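ABC-type transport auxiliary lipoprotein component domain-containing protein (Xanthomonas campestris pv. campestris, PDB 2IQI) is of unknown function but probably serves as the auxiliary lipoprotein component of an ABC-type transporter. Local coordinates at residues V138-S150 with Q164-W176. Numbering follows the deposited sequence.
Sequences VVASRTFTVARPS and QALTQVTTELVGW
Ala140 meets the outer rim of Trp176, its CB lying 3.9 Å from CZ2. With Val139 it forms a classic beta bulge opposite Leu130 of strand 121-132. Arg142 then runs over a face of the indole, which its CB also touches. CG anti to the backbone N (chi1 -179°) and a bend at chi3 bring CD and the guanidinium over the ring. Arg142 CD sits over the five-membered ring of Trp176, 4.2 Å from its centroid, in a CH-pi contact. The CZ of Arg142 is 3.4 Å from Trp176 CD1, with the two planes tilted against each other. Phe144 uses the same indole face, but edge first. In this T-shaped pair the Phe144 ring and the five-membered ring of Trp176 have centroids 5.5 Å apart and planes at 79°. Leu173 lies over a face of the phenyl ring, and Phe144 CB touches Val169 CG2. This is alpha/beta packing: the edge strand 137-149, paired antiparallel with strand 121-132, lies against helix 155-185. The strand and helix segments run nearly antiparallel, their axes 7.9 Å apart at closest. Alternate residues from Ala140 to Arg148 face the helix. On another side of the helix, Leu166 and Thr170 meet helix 69-82. At Thr145 the backbone N donates to a water, which in turn donates to Glu172 OE1 (2.7 Å). Val146 fits between Ala165 and Val169, and both its methyls also touch the amide of Gln168. Gln168 NE2 donates in its amide plane to Glu172 OE2 (3.1 Å), and Gln168 OE1 accepts from Arg148 NH1 (3.0 Å). The latter bond lies in the carbonyl plane but is bent, with an N-H...O angle of 143°. Bends at chi2 and chi3 turn Arg148 toward Gln164, whose CB lies over the centre of the guanidinium.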
loop_
_atom_site.group_PDB
_atom_site.type_symbol
_atom_site.label_atom_id
_atom_site.label_comp_id
_atom_site.label_asym_id
_atom_site.label_seq_id
_atom_site.Cartn_x
_atom_site.Cartn_y
_atom_site.Cartn_z
ATOM N N VAL A 138 -5.522 18.540 -8.183
ATOM C CA VAL A 138 -4.680 17.884 -7.197
ATOM C C VAL A 138 -4.844 18.530 -5.843
ATOM O O VAL A 138 -4.486 19.681 -5.662
ATOM C CB VAL A 138 -3.233 17.872 -7.627
ATOM C CG1 VAL A 138 -2.431 17.048 -6.647
ATOM C CG2 VAL A 138 -3.150 17.280 -9.053
ATOM N N VAL A 139 -5.428 17.785 -4.908
ATOM C CA VAL A 139 -5.602 18.261 -3.554
ATOM C C VAL A 139 -4.265 18.228 -2.826
ATOM O O VAL A 139 -3.870 19.198 -2.236
ATOM C CB VAL A 139 -6.642 17.452 -2.814
ATOM C CG1 VAL A 139 -6.586 17.767 -1.336
ATOM C CG2 VAL A 139 -8.016 17.744 -3.362
ATOM N N ALA A 140 -3.566 17.105 -2.897
ATOM C CA ALA A 140 -2.252 16.916 -2.284
ATOM C C ALA A 140 -1.664 15.593 -2.753
ATOM O O ALA A 140 -2.319 14.779 -3.428
ATOM C CB ALA A 140 -2.338 16.919 -0.789
ATOM N N SER A 141 -0.409 15.394 -2.387
ATOM C CA SER A 141 0.385 14.305 -2.876
ATOM C C SER A 141 1.325 14.029 -1.743
ATOM O O SER A 141 1.675 14.956 -1.017
ATOM C CB SER A 141 1.161 14.743 -4.105
ATOM O OG SER A 141 1.536 13.604 -4.881
ATOM N N ARG A 142 1.710 12.766 -1.569
ATOM C CA ARG A 142 2.616 12.369 -0.508
ATOM C C ARG A 142 3.267 11.035 -0.790
ATOM O O ARG A 142 2.610 10.070 -1.160
ATOM C CB ARG A 142 1.904 12.294 0.838
ATOM C CG ARG A 142 2.865 11.901 1.911
ATOM C CD ARG A 142 2.310 11.890 3.282
ATOM N NE ARG A 142 2.096 13.235 3.779
ATOM C CZ ARG A 142 1.679 13.503 5.012
ATOM N NH1 ARG A 142 1.458 12.509 5.883
ATOM N NH2 ARG A 142 1.495 14.764 5.380
ATOM N N THR A 143 4.575 10.984 -0.566
ATOM C CA THR A 143 5.347 9.756 -0.652
ATOM C C THR A 143 5.356 9.075 0.703
ATOM O O THR A 143 5.567 9.724 1.707
ATOM C CB THR A 143 6.742 10.074 -1.142
ATOM O OG1 THR A 143 6.626 10.511 -2.495
ATOM C CG2 THR A 143 7.653 8.859 -1.104
ATOM N N PHE A 144 5.055 7.782 0.717
ATOM C CA PHE A 144 5.070 6.955 1.926
ATOM C C PHE A 144 6.114 5.884 1.710
ATOM O O PHE A 144 6.048 5.218 0.692
ATOM C CB PHE A 144 3.706 6.274 2.137
ATOM C CG PHE A 144 2.588 7.225 2.468
ATOM C CD1 PHE A 144 2.289 7.534 3.786
ATOM C CD2 PHE A 144 1.832 7.819 1.448
ATOM C CE1 PHE A 144 1.250 8.411 4.076
ATOM C CE2 PHE A 144 0.796 8.684 1.729
ATOM C CZ PHE A 144 0.493 8.983 3.061
ATOM N N THR A 145 7.045 5.711 2.648
ATOM C CA THR A 145 8.033 4.633 2.600
ATOM C C THR A 145 7.956 3.842 3.895
ATOM O O THR A 145 8.113 4.405 4.962
ATOM C CB THR A 145 9.536 5.148 2.506
ATOM O OG1 THR A 145 9.639 6.243 1.597
ATOM C CG2 THR A 145 10.458 4.058 2.039
ATOM N N VAL A 146 7.790 2.539 3.809
ATOM C CA VAL A 146 7.847 1.744 4.997
ATOM C C VAL A 146 8.830 0.600 4.789
ATOM O O VAL A 146 8.812 -0.045 3.735
ATOM C CB VAL A 146 6.470 1.212 5.334
ATOM C CG1 VAL A 146 6.546 0.168 6.433
ATOM C CG2 VAL A 146 5.577 2.343 5.770
ATOM N N ALA A 147 9.706 0.369 5.775
ATOM C CA ALA A 147 10.619 -0.797 5.758
ATOM C C ALA A 147 10.558 -1.557 7.081
ATOM O O ALA A 147 10.738 -0.984 8.169
ATOM C CB ALA A 147 12.059 -0.377 5.430
ATOM N N ARG A 148 10.269 -2.848 7.021
ATOM C CA ARG A 148 10.171 -3.594 8.281
ATOM C C ARG A 148 11.129 -4.759 8.252
ATOM O O ARG A 148 11.048 -5.596 7.355
ATOM C CB ARG A 148 8.734 -4.049 8.551
ATOM C CG ARG A 148 7.713 -2.893 8.720
ATOM C CD ARG A 148 7.817 -2.145 10.051
ATOM N NE ARG A 148 7.449 -3.033 11.159
ATOM C CZ ARG A 148 6.235 -3.092 11.711
ATOM N NH1 ARG A 148 5.276 -2.275 11.283
ATOM N NH2 ARG A 148 5.979 -3.951 12.703
ATOM N N PRO A 149 12.047 -4.830 9.237
ATOM C CA PRO A 149 13.080 -5.884 9.198
ATOM C C PRO A 149 12.399 -7.223 9.353
ATOM O O PRO A 149 11.429 -7.351 10.111
ATOM C CB PRO A 149 13.937 -5.595 10.426
ATOM C CG PRO A 149 12.965 -4.919 11.389
ATOM C CD PRO A 149 12.135 -4.024 10.469
ATOM N N SER A 150 12.881 -8.174 8.571
ATOM C CA SER A 150 12.481 -9.551 8.612
ATOM C C SER A 150 13.361 -10.251 9.628
ATOM O O SER A 150 14.475 -9.825 9.859
ATOM C CB SER A 150 12.741 -10.156 7.250
ATOM O OG SER A 150 12.581 -11.546 7.312
ATOM N N GLN A 164 3.480 -6.834 7.835
ATOM C CA GLN A 164 3.711 -5.714 8.704
ATOM C C GLN A 164 3.841 -4.390 7.892
ATOM O O GLN A 164 3.224 -3.368 8.279
ATOM C CB GLN A 164 4.946 -5.968 9.552
ATOM C CG GLN A 164 4.824 -6.983 10.700
ATOM C CD GLN A 164 6.202 -7.566 11.085
ATOM O OE1 GLN A 164 6.355 -8.770 11.249
ATOM N NE2 GLN A 164 7.208 -6.712 11.184
ATOM N N ALA A 165 4.589 -4.410 6.774
ATOM C CA ALA A 165 4.776 -3.219 5.939
ATOM C C ALA A 165 3.477 -2.810 5.241
ATOM O O ALA A 165 3.146 -1.605 5.134
ATOM C CB ALA A 165 5.855 -3.434 4.919
ATOM N N LEU A 166 2.742 -3.811 4.766
ATOM C CA LEU A 166 1.471 -3.569 4.151
ATOM C C LEU A 166 0.559 -2.930 5.129
ATOM O O LEU A 166 -0.111 -1.966 4.768
ATOM C CB LEU A 166 0.808 -4.862 3.698
ATOM C CG LEU A 166 0.918 -5.083 2.208
ATOM C CD1 LEU A 166 0.892 -6.585 1.897
ATOM C CD2 LEU A 166 -0.175 -4.295 1.528
ATOM N N THR A 167 0.502 -3.478 6.350
ATOM C CA THR A 167 -0.452 -3.003 7.345
ATOM C C THR A 167 -0.105 -1.556 7.697
ATOM O O THR A 167 -0.984 -0.682 7.670
ATOM C CB THR A 167 -0.494 -3.912 8.582
ATOM O OG1 THR A 167 -0.941 -5.208 8.189
ATOM C CG2 THR A 167 -1.443 -3.373 9.670
ATOM N N GLN A 168 1.178 -1.293 7.954
ATOM C CA GLN A 168 1.620 0.065 8.296
ATOM C C GLN A 168 1.410 1.111 7.177
ATOM O O GLN A 168 0.904 2.188 7.475
ATOM C CB GLN A 168 3.046 0.079 8.840
ATOM C CG GLN A 168 3.560 1.453 9.134
ATOM C CD GLN A 168 5.028 1.492 9.583
ATOM O OE1 GLN A 168 5.567 0.514 10.089
ATOM N NE2 GLN A 168 5.663 2.647 9.417
ATOM N N VAL A 169 1.750 0.810 5.913
ATOM C CA VAL A 169 1.560 1.809 4.837
ATOM C C VAL A 169 0.085 2.084 4.592
ATOM O O VAL A 169 -0.280 3.238 4.384
ATOM C CB VAL A 169 2.378 1.528 3.488
ATOM C CG1 VAL A 169 1.712 0.522 2.564
ATOM C CG2 VAL A 169 2.640 2.815 2.734
ATOM N N THR A 170 -0.754 1.037 4.636
ATOM C CA THR A 170 -2.190 1.168 4.414
ATOM C C THR A 170 -2.755 2.061 5.523
ATOM O O THR A 170 -3.608 2.896 5.267
ATOM C CB THR A 170 -2.908 -0.214 4.441
ATOM O OG1 THR A 170 -2.372 -1.058 3.422
ATOM C CG2 THR A 170 -4.399 -0.100 4.233
ATOM N N THR A 171 -2.268 1.892 6.755
ATOM C CA THR A 171 -2.760 2.690 7.889
ATOM C C THR A 171 -2.409 4.171 7.662
ATOM O O THR A 171 -3.174 5.093 8.016
ATOM C CB THR A 171 -2.172 2.194 9.232
ATOM O OG1 THR A 171 -2.597 0.852 9.466
ATOM C CG2 THR A 171 -2.664 3.002 10.338
ATOM N N GLU A 172 -1.241 4.405 7.084
ATOM C CA GLU A 172 -0.814 5.766 6.860
ATOM C C GLU A 172 -1.611 6.362 5.697
ATOM O O GLU A 172 -1.856 7.560 5.664
ATOM C CB GLU A 172 0.706 5.828 6.629
ATOM C CG GLU A 172 1.557 5.652 7.897
ATOM C CD GLU A 172 3.111 5.541 7.636
ATOM O OE1 GLU A 172 3.661 6.062 6.601
ATOM O OE2 GLU A 172 3.792 4.932 8.520
ATOM N N LEU A 173 -2.021 5.523 4.756
ATOM C CA LEU A 173 -2.717 6.018 3.576
ATOM C C LEU A 173 -4.134 6.432 3.911
ATOM O O LEU A 173 -4.576 7.528 3.594
ATOM C CB LEU A 173 -2.783 4.942 2.509
ATOM C CG LEU A 173 -1.613 4.900 1.561
ATOM C CD1 LEU A 173 -1.569 3.576 0.752
ATOM C CD2 LEU A 173 -1.853 6.112 0.687
ATOM N N VAL A 174 -4.833 5.516 4.550
ATOM C CA VAL A 174 -6.180 5.714 4.922
ATOM C C VAL A 174 -6.337 7.003 5.726
ATOM O O VAL A 174 -7.262 7.797 5.469
ATOM C CB VAL A 174 -6.675 4.495 5.666
ATOM C CG1 VAL A 174 -7.934 4.809 6.454
ATOM C CG2 VAL A 174 -6.958 3.386 4.670
ATOM N N GLY A 175 -5.426 7.226 6.674
ATOM C CA GLY A 175 -5.564 8.300 7.631
ATOM C C GLY A 175 -5.260 9.577 6.922
ATOM O O GLY A 175 -5.836 10.610 7.215
ATOM N N TRP A 176 -4.370 9.521 5.951
ATOM C CA TRP A 176 -3.972 10.746 5.270
ATOM C C TRP A 176 -5.016 11.114 4.255
ATOM O O TRP A 176 -5.157 12.282 3.931
ATOM C CB TRP A 176 -2.631 10.551 4.607
ATOM C CG TRP A 176 -2.207 11.606 3.744
ATOM C CD1 TRP A 176 -1.512 12.730 4.097
ATOM C CD2 TRP A 176 -2.380 11.659 2.330
ATOM N NE1 TRP A 176 -1.262 13.498 2.977
ATOM C CE2 TRP A 176 -1.798 12.864 1.882
ATOM C CE3 TRP A 176 -3.005 10.822 1.392
ATOM C CZ2 TRP A 176 -1.806 13.237 0.534
ATOM C CZ3 TRP A 176 -3.012 11.206 0.041
ATOM C CH2 TRP A 176 -2.413 12.390 -0.369
HETATM O O HOH W 1 5.847 6.974 5.266
#